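Local structure of N-terminal acetyltransferase B complex subunit NAT3 (5K04) at residues K68-T76 against V103-F112. The protein is the NAT3 subunit of the NatB complex, which acetylates the N-terminal amino group of proteins using acetyl-coenzyme A as the donor. Numbering follows the deposited sequence.
Sequences KKEWHTHIT and VKDTLFIDLF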
loop_
_atom_site.group_PDB
_atom_site.type_symbol
_atom_site.label_atom_id
_atom_site.label_comp_id
_atom_site.label_asym_id
_atom_site.label_seq_id
_atom_site.Cartn_x
_atom_site.Cartn_y
_atom_site.Cartn_z
ATOM N N LYS B 68 10.578 34.360 -14.901
ATOM C CA LYS B 68 10.757 33.020 -15.459
ATOM C C LYS B 68 10.462 32.999 -16.961
ATOM O O LYS B 68 9.551 32.304 -17.414
ATOM C CB LYS B 68 9.867 32.019 -14.722
ATOM C CG LYS B 68 10.122 31.978 -13.223
ATOM C CD LYS B 68 9.482 30.767 -12.556
ATOM C CE LYS B 68 10.020 30.584 -11.137
ATOM N NZ LYS B 68 9.549 29.324 -10.501
ATOM N N LYS B 69 11.246 33.764 -17.725
ATOM C CA LYS B 69 11.074 33.926 -19.166
ATOM C C LYS B 69 11.635 32.761 -19.978
ATOM O O LYS B 69 11.637 32.834 -21.212
ATOM C CB LYS B 69 11.733 35.234 -19.618
ATOM C CG LYS B 69 11.100 36.485 -19.023
ATOM C CD LYS B 69 11.746 37.749 -19.571
ATOM C CE LYS B 69 11.018 38.999 -19.105
ATOM N NZ LYS B 69 11.666 40.234 -19.620
ATOM N N GLU B 70 12.090 31.697 -19.320
ATOM C CA GLU B 70 12.859 30.639 -19.973
ATOM C C GLU B 70 12.743 29.364 -19.147
ATOM O O GLU B 70 13.176 29.329 -17.990
ATOM C CB GLU B 70 14.313 31.083 -20.133
ATOM C CG GLU B 70 15.352 29.990 -20.083
ATOM C CD GLU B 70 16.687 30.479 -20.585
ATOM O OE1 GLU B 70 16.806 31.692 -20.869
ATOM O OE2 GLU B 70 17.611 29.652 -20.711
ATOM N N TRP B 71 12.167 28.321 -19.742
ATOM C CA TRP B 71 11.767 27.112 -19.040
ATOM C C TRP B 71 12.542 25.909 -19.562
ATOM O O TRP B 71 13.004 25.887 -20.706
ATOM C CB TRP B 71 10.255 26.858 -19.192
ATOM C CG TRP B 71 9.433 27.742 -18.337
ATOM C CD1 TRP B 71 9.152 29.063 -18.552
ATOM C CD2 TRP B 71 8.787 27.388 -17.112
ATOM N NE1 TRP B 71 8.366 29.551 -17.537
ATOM C CE2 TRP B 71 8.127 28.542 -16.640
ATOM C CE3 TRP B 71 8.686 26.206 -16.378
ATOM C CZ2 TRP B 71 7.392 28.549 -15.460
ATOM C CZ3 TRP B 71 7.963 26.213 -15.206
ATOM C CH2 TRP B 71 7.323 27.374 -14.757
ATOM N N HIS B 72 12.659 24.899 -18.700
ATOM C CA HIS B 72 13.264 23.627 -19.060
ATOM C C HIS B 72 12.565 22.513 -18.295
ATOM O O HIS B 72 11.925 22.748 -17.267
ATOM C CB HIS B 72 14.755 23.607 -18.753
ATOM C CG HIS B 72 15.061 23.610 -17.293
ATOM N ND1 HIS B 72 15.442 22.474 -16.610
ATOM C CD2 HIS B 72 15.036 24.608 -16.380
ATOM C CE1 HIS B 72 15.644 22.775 -15.339
ATOM N NE2 HIS B 72 15.399 24.063 -15.174
ATOM N N THR B 73 12.691 21.291 -18.810
ATOM C CA THR B 73 12.188 20.118 -18.111
ATOM C C THR B 73 13.329 19.437 -17.365
ATOM O O THR B 73 14.502 19.531 -17.744
ATOM C CB THR B 73 11.510 19.113 -19.049
ATOM O OG1 THR B 73 12.493 18.279 -19.638
ATOM C CG2 THR B 73 10.794 19.834 -20.143
ATOM N N HIS B 74 12.962 18.757 -16.283
ATOM C CA HIS B 74 13.915 18.104 -15.405
ATOM C C HIS B 74 13.430 16.694 -15.123
ATOM O O HIS B 74 12.256 16.494 -14.790
ATOM C CB HIS B 74 14.089 18.871 -14.091
ATOM C CG HIS B 74 15.080 18.240 -13.168
ATOM N ND1 HIS B 74 16.430 18.521 -13.227
ATOM C CD2 HIS B 74 14.926 17.320 -12.187
ATOM C CE1 HIS B 74 17.061 17.809 -12.309
ATOM N NE2 HIS B 74 16.173 17.065 -11.674
ATOM N N ILE B 75 14.328 15.723 -15.281
ATOM C CA ILE B 75 14.056 14.339 -14.904
ATOM C C ILE B 75 14.435 14.157 -13.436
ATOM O O ILE B 75 15.582 14.414 -13.054
ATOM C CB ILE B 75 14.834 13.361 -15.795
ATOM C CG1 ILE B 75 14.331 13.419 -17.234
ATOM C CG2 ILE B 75 14.695 11.954 -15.259
ATOM C CD1 ILE B 75 15.319 12.842 -18.231
ATOM N N THR B 76 13.483 13.718 -12.609
ATOM C CA THR B 76 13.796 13.402 -11.220
ATOM C C THR B 76 13.971 11.913 -10.966
ATOM O O THR B 76 14.823 11.532 -10.165
ATOM C CB THR B 76 12.725 13.953 -10.275
ATOM O OG1 THR B 76 11.562 13.129 -10.324
ATOM C CG2 THR B 76 12.373 15.310 -10.712
ATOM N N VAL B 103 6.748 19.571 -22.719
ATOM C CA VAL B 103 8.209 19.474 -22.752
ATOM C C VAL B 103 8.777 20.182 -23.976
ATOM O O VAL B 103 9.791 20.881 -23.888
ATOM C CB VAL B 103 8.645 17.996 -22.731
ATOM C CG1 VAL B 103 10.144 17.867 -22.990
ATOM C CG2 VAL B 103 8.264 17.329 -21.418
ATOM N N LYS B 104 8.146 19.989 -25.144
ATOM C CA LYS B 104 8.635 20.602 -26.378
ATOM C C LYS B 104 8.678 22.120 -26.280
ATOM O O LYS B 104 9.464 22.766 -26.981
ATOM C CB LYS B 104 7.752 20.198 -27.556
ATOM C CG LYS B 104 7.887 18.753 -28.027
ATOM C CD LYS B 104 6.933 18.552 -29.193
ATOM C CE LYS B 104 6.914 17.135 -29.699
ATOM N NZ LYS B 104 5.876 16.997 -30.755
ATOM N N ASP B 105 7.818 22.700 -25.446
ATOM C CA ASP B 105 7.763 24.136 -25.237
ATOM C C ASP B 105 8.847 24.630 -24.299
ATOM O O ASP B 105 8.953 25.843 -24.095
ATOM C CB ASP B 105 6.402 24.542 -24.670
ATOM C CG ASP B 105 5.273 24.352 -25.658
ATOM O OD1 ASP B 105 5.562 24.060 -26.841
ATOM O OD2 ASP B 105 4.098 24.487 -25.246
ATOM N N THR B 106 9.617 23.726 -23.697
ATOM C CA THR B 106 10.771 24.140 -22.920
ATOM C C THR B 106 12.015 24.079 -23.795
ATOM O O THR B 106 11.985 23.614 -24.932
ATOM C CB THR B 106 10.940 23.280 -21.677
ATOM O OG1 THR B 106 11.381 21.976 -22.062
ATOM C CG2 THR B 106 9.628 23.202 -20.912
ATOM N N LEU B 107 13.114 24.592 -23.251
ATOM C CA LEU B 107 14.327 24.805 -24.021
ATOM C C LEU B 107 15.210 23.564 -24.054
ATOM O O LEU B 107 15.810 23.251 -25.092
ATOM C CB LEU B 107 15.110 25.984 -23.442
ATOM C CG LEU B 107 14.625 27.426 -23.618
ATOM C CD1 LEU B 107 15.728 28.360 -23.159
ATOM C CD2 LEU B 107 14.226 27.735 -25.069
ATOM N N PHE B 108 15.311 22.863 -22.926
ATOM C CA PHE B 108 16.139 21.672 -22.826
ATOM C C PHE B 108 15.577 20.774 -21.743
ATOM O O PHE B 108 14.697 21.169 -20.974
ATOM C CB PHE B 108 17.601 22.026 -22.528
ATOM C CG PHE B 108 17.798 22.779 -21.243
ATOM C CD1 PHE B 108 17.971 22.099 -20.045
ATOM C CD2 PHE B 108 17.818 24.169 -21.235
ATOM C CE1 PHE B 108 18.151 22.790 -18.854
ATOM C CE2 PHE B 108 18.001 24.871 -20.047
ATOM C CZ PHE B 108 18.170 24.177 -18.853
ATOM N N ILE B 109 16.105 19.550 -21.698
ATOM C CA ILE B 109 15.874 18.617 -20.603
ATOM C C ILE B 109 17.194 18.448 -19.861
ATOM O O ILE B 109 18.246 18.260 -20.484
ATOM C CB ILE B 109 15.339 17.265 -21.102
ATOM C CG1 ILE B 109 14.206 17.470 -22.121
ATOM C CG2 ILE B 109 14.844 16.424 -19.921
ATOM C CD1 ILE B 109 13.612 16.162 -22.674
ATOM N N ASP B 110 17.146 18.558 -18.537
ATOM C CA ASP B 110 18.313 18.307 -17.709
ATOM C C ASP B 110 17.991 17.229 -16.674
ATOM O O ASP B 110 16.846 16.773 -16.539
ATOM C CB ASP B 110 18.809 19.603 -17.045
ATOM C CG ASP B 110 18.075 19.936 -15.762
ATOM O OD1 ASP B 110 16.852 19.692 -15.680
ATOM O OD2 ASP B 110 18.726 20.439 -14.825
ATOM N N LEU B 111 19.025 16.845 -15.928
ATOM C CA LEU B 111 18.978 15.748 -14.978
ATOM C C LEU B 111 20.281 15.752 -14.205
ATOM O O LEU B 111 21.290 16.309 -14.648
ATOM C CB LEU B 111 18.794 14.399 -15.673
ATOM C CG LEU B 111 19.905 14.129 -16.694
ATOM C CD1 LEU B 111 21.064 13.295 -16.120
ATOM C CD2 LEU B 111 19.361 13.487 -17.933
ATOM N N PHE B 112 20.258 15.078 -13.067
ATOM C CA PHE B 112 21.433 14.909 -12.232
ATOM C C PHE B 112 21.828 13.447 -12.237
ATOM O O PHE B 112 20.988 12.577 -11.998
ATOM C CB PHE B 112 21.173 15.364 -10.797
ATOM C CG PHE B 112 20.862 16.837 -10.667
ATOM C CD1 PHE B 112 21.657 17.794 -11.275
ATOM C CD2 PHE B 112 19.785 17.255 -9.915
ATOM C CE1 PHE B 112 21.384 19.132 -11.145
ATOM C CE2 PHE B 112 19.501 18.601 -9.773
ATOM C CZ PHE B 112 20.306 19.543 -10.397
HETATM O O HOH W 1 17.853 13.406 -11.839
#
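With CG anti to the backbone N (chi1 -179°), the imidazole of His74 meets the carboxylate of Asp110, whose own CG stands between its backbone N and carbonyl carbon (chi1 84°) and so swings OD1 across to the neighbouring strand. His74 ND1 donates to Asp110 OD1 over 2.8 Å, a bent bond that reaches the oxygen from above the carboxylate plane. The CE1 corner of the same ring is directed at Phe112 in an offset edge-to-face pair: His74 CE1 lies over the phenyl face, 3.6 Å from Phe112 CE2. Two residues back on each strand, His72 CB sits almost on the ring normal of Phe108, 3.5 Å from its centroid, a CH-pi contact, while the two rings themselves run nearly parallel but slide apart and barely overlap. Arg160 makes a cation-pi contact with Phe108, and the carboxylates of Asp158 and Asp110 lie close together.

These aromatic and charged groups line one side of two central parallel strands of the GNAT fold, 70-80 and 108-114, joined by a beta-alpha-beta crossover containing helices 89-96 and 101-104. Thr73 N donates to Phe108 O, and Asp110 N returns a bond to Thr73 O, before Ile75 N reaches Asp110 O at 3.0 Å. In GNAT enzymes this pair splays apart toward the acetyl-CoA site; here a water donates to Ile75 O at 2.8 Å and accepts from Phe112 N. On the reverse side, one branch of Thr73 lies between Val103 and Thr106 and the other against Ile109, though short contacts leave the assignment of methyl and hydroxyl doubtful. Thr106 OG1 turns back to Val103 O at 2.7 Å. Farther along, Ile75 CD1 touches Ile109 CG2 at 4.0 Å, while Leu111, beside Ile75, lies close to the CoA-binding Tyr124.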